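Local coordinates for protein lymphotactin (PDB 2NYZ) that probably acts as a secreted chemokine that attracts lymphocytes, though not monocytes or neutrophils, by binding chemokine receptors, at residues 25-30 with 62-67; 35-40 with 54-59. All blocks are in the same frame, centred on the assembly; numbering follows the deposited sequence.

How the contacts relate
One helix packed against one antiparallel sheet is the frame of this chemokine, and the two contacts sample it at different depths. Contact 2, whose centre lies about 4 Å from the centre of the chain, is the buried one, where the first turns of helix 54-64 meet the middle strand, 37-41. Contact 1, with its centre about 9 Å from that of contact 2, lies at the surface, where the last part of the same helix meets the outer strand 24-28. The two strands are hydrogen-bonded neighbours: Lys-25 N lies 2.9 Å from Ile-40 O, a probable hydrogen bond. Along the chain, contact 2 is nested within the loop that contact 1 closes.

Contact 1: residues 25-30 with 62-67; sequences KTYTIT and SMDRKS
At the helix-sheet interface of the chemokine fold, where the last part of helix 54-64 lies beside the outer strand 24-28, Tyr-27 makes a Met-aromatic contact with Met-63 and gives a hydrogen bond to the carboxylate of Asp-64, the next residue. Its hydroxyl OH donates to Asp-64 OD1 at 2.8 Å, and OD1 accepts through its syn lone pair, on the side of the second oxygen. OD1 lies at the edge of the tyrosine ring, in its plane, although ring and carboxylate planes are turned 49° apart. Asp-64 OD2 stays close as well, 3.1 Å from Tyr-27 OH, but the bond belongs to OD1.

Further back along the ring, Met-63 SD approaches CD2 of Tyr-27 at 3.9 Å, obliquely, the two side chains running alongside each other with opposite headings. The bend of the methionine at its last torsion (chi3 83°) carries CE on to the strand backbone, where it lies 3.3 Å from Lys-25 O. That carbonyl belongs to a classic beta bulge, in which Lys-25 and Thr-26 together pair with Ile-40 on strand 37-41. Met-63 meets the strand at this irregularity through its methyl group, and meets Tyr-27 through its sulfur. Tyr-27 also packs on Phe-39 of the middle strand, whereas the ammonium group of Lys-25 is hydrogen-bonded to Lys-42 O.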
# COMPACT_ATOMS: atom_id res chain seq x y z
N LYS D 25 14.82 -31.67 22.85
CA LYS D 25 15.14 -32.38 24.08
C LYS D 25 14.13 -33.50 24.24
O LYS D 25 14.50 -34.65 24.46
CB LYS D 25 15.07 -31.41 25.27
CG LYS D 25 15.32 -32.04 26.65
CD LYS D 25 15.80 -31.00 27.67
CE LYS D 25 14.81 -29.86 27.86
NZ LYS D 25 15.42 -28.73 28.62
N THR D 26 12.86 -33.16 24.11
CA THR D 26 11.80 -34.14 24.24
C THR D 26 10.67 -33.77 23.30
O THR D 26 10.82 -32.89 22.45
CB THR D 26 11.24 -34.19 25.68
OG1 THR D 26 10.87 -32.86 26.09
CG2 THR D 26 12.29 -34.73 26.64
N TYR D 27 9.53 -34.43 23.45
CA TYR D 27 8.38 -34.13 22.62
C TYR D 27 7.15 -34.89 23.12
O TYR D 27 7.26 -35.81 23.93
CB TYR D 27 8.68 -34.47 21.15
CG TYR D 27 8.51 -35.93 20.75
CD1 TYR D 27 7.27 -36.41 20.33
CD2 TYR D 27 9.58 -36.81 20.80
CE1 TYR D 27 7.11 -37.75 19.95
CE2 TYR D 27 9.43 -38.15 20.43
CZ TYR D 27 8.19 -38.61 20.00
OH TYR D 27 8.03 -39.93 19.63
N THR D 28 5.99 -34.46 22.65
CA THR D 28 4.71 -35.05 23.02
C THR D 28 3.81 -34.92 21.81
O THR D 28 4.20 -34.30 20.81
CB THR D 28 4.07 -34.31 24.21
OG1 THR D 28 3.74 -32.97 23.82
CG2 THR D 28 5.02 -34.25 25.38
N ILE D 29 2.61 -35.48 21.88
CA ILE D 29 1.69 -35.39 20.76
C ILE D 29 0.27 -35.09 21.20
O ILE D 29 -0.62 -35.92 21.04
CB ILE D 29 1.68 -36.70 19.95
CG1 ILE D 29 3.12 -37.07 19.57
CG2 ILE D 29 0.80 -36.53 18.69
CD1 ILE D 29 3.27 -38.40 18.85
N THR D 30 0.05 -33.91 21.76
CA THR D 30 -1.29 -33.55 22.21
C THR D 30 -2.22 -33.66 21.00
O THR D 30 -1.81 -33.38 19.87
CB THR D 30 -1.33 -32.10 22.76
OG1 THR D 30 -1.09 -31.18 21.70
CG2 THR D 30 -0.28 -31.92 23.86
N SER D 62 14.01 -40.22 14.87
CA SER D 62 15.40 -40.04 15.28
C SER D 62 15.53 -39.93 16.80
O SER D 62 16.54 -40.33 17.38
CB SER D 62 15.99 -38.79 14.63
OG SER D 62 17.34 -38.60 15.00
N MET D 63 14.50 -39.37 17.43
CA MET D 63 14.52 -39.22 18.87
C MET D 63 14.15 -40.52 19.56
O MET D 63 14.75 -40.89 20.56
CB MET D 63 13.57 -38.11 19.31
CG MET D 63 14.03 -36.74 18.90
SD MET D 63 13.07 -35.46 19.68
CE MET D 63 13.88 -35.36 21.28
N ASP D 64 13.15 -41.22 19.01
CA ASP D 64 12.75 -42.50 19.59
C ASP D 64 13.91 -43.48 19.47
O ASP D 64 14.18 -44.27 20.38
CB ASP D 64 11.54 -43.07 18.85
CG ASP D 64 10.29 -42.24 19.04
OD1 ASP D 64 10.14 -41.63 20.12
OD2 ASP D 64 9.46 -42.21 18.11
N ARG D 65 14.61 -43.39 18.35
CA ARG D 65 15.74 -44.26 18.07
C ARG D 65 17.02 -43.81 18.78
O ARG D 65 18.03 -44.50 18.74
CB ARG D 65 15.96 -44.33 16.55
CG ARG D 65 17.00 -45.34 16.09
CD ARG D 65 16.68 -45.86 14.69
NE ARG D 65 16.36 -44.80 13.74
CZ ARG D 65 17.16 -43.77 13.46
NH1 ARG D 65 18.33 -43.65 14.07
NH2 ARG D 65 16.78 -42.87 12.56
N LYS D 66 16.96 -42.66 19.44
CA LYS D 66 18.11 -42.14 20.17
C LYS D 66 17.83 -42.21 21.67
O LYS D 66 18.74 -42.09 22.49
CB LYS D 66 18.38 -40.69 19.76
CG LYS D 66 19.76 -40.19 20.13
CD LYS D 66 20.84 -40.84 19.28
CE LYS D 66 20.70 -40.44 17.82
NZ LYS D 66 21.72 -41.09 16.96
N SER D 67 16.56 -42.41 22.01
CA SER D 67 16.12 -42.51 23.40
C SER D 67 15.84 -43.97 23.73
O SER D 67 15.34 -44.28 24.81
CB SER D 67 14.87 -41.67 23.63
OG SER D 67 14.43 -41.76 24.97

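Contact 2: residues 35-40 with 54-59; sequences RAVIFI and TWVRDV
Strand 37-40 and helix 54-59 run with their axes 10.7 Å apart at closest approach and their N-to-C directions 59° apart, with Val-37 and Val-56 the nearest pair of residues by CA position. No hydrogen bond joins the two segments, so the fit is made by side chains alone. Alternation along the strand sends Val-37 and Phe-39 toward the helix, and Val-56 and Val-59, three residues apart in the helix, point back at them.

Val-56 CG1 is the shared point of this packing. It meets Val-37 CG2 at 3.7 Å, the two valines reaching toward each other tip to tip, and it also touches Phe-39 CZ at 3.6 Å. With chi1 at 175°, CG1 stands opposite the backbone N of Val-56 and is the branch that meets both strand residues. The far end of the phenyl ring lies among three helix residues: besides Val-56, Phe-39 CE1 touches Val-59 CG1 at 3.7 Å and Phe-39 CE2 touches Trp-55 CZ3 at 3.8 Å. Phe-39 and Trp-55 form an oblique aromatic pair, their planes at 35°. Within each segment a valine also lies against an aromatic face: Val-37 CG1 is offset toward the rim of the Phe-39 ring, and Val-56 CG2 sits over the centre of the six-membered ring of Trp-55.

Ala-49 of strand 46-49 touches Phe-39, Trp-55 and Val-56, while Ile-24 and Tyr-27 reach Phe-39 from the other outer strand. Such an apolar seam is part of the hydrophobic core of the chemokine fold, in which a C-terminal helix lies across a three-stranded antiparallel sheet.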
# COMPACT_ATOMS: atom_id res chain seq x y z
N ARG D 35 -4.34 -31.42 16.17
CA ARG D 35 -3.34 -32.32 16.73
C ARG D 35 -1.97 -31.86 16.28
O ARG D 35 -1.81 -31.36 15.16
CB ARG D 35 -3.58 -33.76 16.27
CG ARG D 35 -2.78 -34.78 17.05
CD ARG D 35 -2.91 -36.17 16.46
NE ARG D 35 -2.17 -36.30 15.21
CZ ARG D 35 -1.29 -37.27 14.95
NH1 ARG D 35 -1.03 -38.19 15.87
NH2 ARG D 35 -0.66 -37.30 13.79
N ALA D 36 -0.97 -32.02 17.14
CA ALA D 36 0.37 -31.59 16.79
C ALA D 36 1.44 -32.17 17.67
O ALA D 36 1.18 -32.65 18.77
CB ALA D 36 0.46 -30.08 16.81
N VAL D 37 2.66 -32.10 17.16
CA VAL D 37 3.83 -32.56 17.86
C VAL D 37 4.43 -31.33 18.52
O VAL D 37 4.74 -30.35 17.84
CB VAL D 37 4.88 -33.13 16.89
CG1 VAL D 37 6.15 -33.47 17.64
CG2 VAL D 37 4.31 -34.34 16.18
N ILE D 38 4.58 -31.37 19.84
CA ILE D 38 5.15 -30.23 20.52
C ILE D 38 6.59 -30.53 20.91
O ILE D 38 6.84 -31.26 21.87
CB ILE D 38 4.37 -29.87 21.81
CG1 ILE D 38 2.88 -29.72 21.50
CG2 ILE D 38 4.89 -28.56 22.37
CD1 ILE D 38 2.01 -29.54 22.74
N PHE D 39 7.53 -29.97 20.17
CA PHE D 39 8.94 -30.18 20.49
C PHE D 39 9.33 -29.25 21.63
O PHE D 39 8.81 -28.14 21.76
CB PHE D 39 9.81 -29.89 19.27
CG PHE D 39 9.62 -30.85 18.14
CD1 PHE D 39 9.96 -32.19 18.29
CD2 PHE D 39 9.13 -30.42 16.92
CE1 PHE D 39 9.81 -33.09 17.24
CE2 PHE D 39 8.97 -31.31 15.86
CZ PHE D 39 9.32 -32.64 16.02
N ILE D 40 10.24 -29.70 22.49
CA ILE D 40 10.71 -28.88 23.59
C ILE D 40 12.21 -28.71 23.38
O ILE D 40 12.97 -29.63 23.66
CB ILE D 40 10.47 -29.56 24.93
CG1 ILE D 40 8.96 -29.79 25.12
CG2 ILE D 40 11.03 -28.70 26.05
CD1 ILE D 40 8.59 -30.49 26.43
N THR D 54 7.10 -34.44 6.95
CA THR D 54 8.18 -35.40 6.84
C THR D 54 9.30 -35.11 7.82
O THR D 54 9.71 -35.99 8.57
CB THR D 54 8.76 -35.46 5.42
OG1 THR D 54 7.77 -35.96 4.51
CG2 THR D 54 9.97 -36.38 5.38
N TRP D 55 9.80 -33.87 7.82
CA TRP D 55 10.89 -33.52 8.73
C TRP D 55 10.55 -33.79 10.20
O TRP D 55 11.42 -34.17 10.98
CB TRP D 55 11.34 -32.06 8.55
CG TRP D 55 10.36 -31.01 9.02
CD1 TRP D 55 9.37 -30.41 8.29
CD2 TRP D 55 10.27 -30.47 10.34
NE1 TRP D 55 8.67 -29.53 9.08
CE2 TRP D 55 9.21 -29.54 10.34
CE3 TRP D 55 10.99 -30.67 11.53
CZ2 TRP D 55 8.84 -28.82 11.49
CZ3 TRP D 55 10.63 -29.95 12.67
CH2 TRP D 55 9.56 -29.04 12.63
N VAL D 56 9.29 -33.59 10.57
CA VAL D 56 8.87 -33.83 11.95
C VAL D 56 8.96 -35.32 12.22
O VAL D 56 9.59 -35.75 13.19
CB VAL D 56 7.41 -33.36 12.19
CG1 VAL D 56 6.96 -33.73 13.60
CG2 VAL D 56 7.31 -31.87 11.99
N ARG D 57 8.32 -36.10 11.34
CA ARG D 57 8.32 -37.55 11.45
C ARG D 57 9.76 -38.05 11.60
O ARG D 57 10.05 -38.90 12.44
CB ARG D 57 7.69 -38.15 10.20
CG ARG D 57 7.52 -39.65 10.26
CD ARG D 57 6.99 -40.19 8.94
NE ARG D 57 5.91 -39.35 8.43
CZ ARG D 57 4.83 -39.83 7.84
NH1 ARG D 57 4.68 -41.14 7.68
NH2 ARG D 57 3.89 -39.00 7.40
N ASP D 58 10.65 -37.51 10.77
CA ASP D 58 12.06 -37.87 10.78
C ASP D 58 12.68 -37.66 12.16
O ASP D 58 13.46 -38.50 12.63
CB ASP D 58 12.82 -37.03 9.74
CG ASP D 58 12.54 -37.46 8.31
OD1 ASP D 58 11.46 -38.02 8.05
OD2 ASP D 58 13.42 -37.24 7.43
N VAL D 59 12.34 -36.54 12.79
CA VAL D 59 12.84 -36.18 14.11
C VAL D 59 12.23 -37.05 15.20
O VAL D 59 12.92 -37.54 16.09
CB VAL D 59 12.54 -34.71 14.43
CG1 VAL D 59 13.01 -34.36 15.83
CG2 VAL D 59 13.22 -33.82 13.40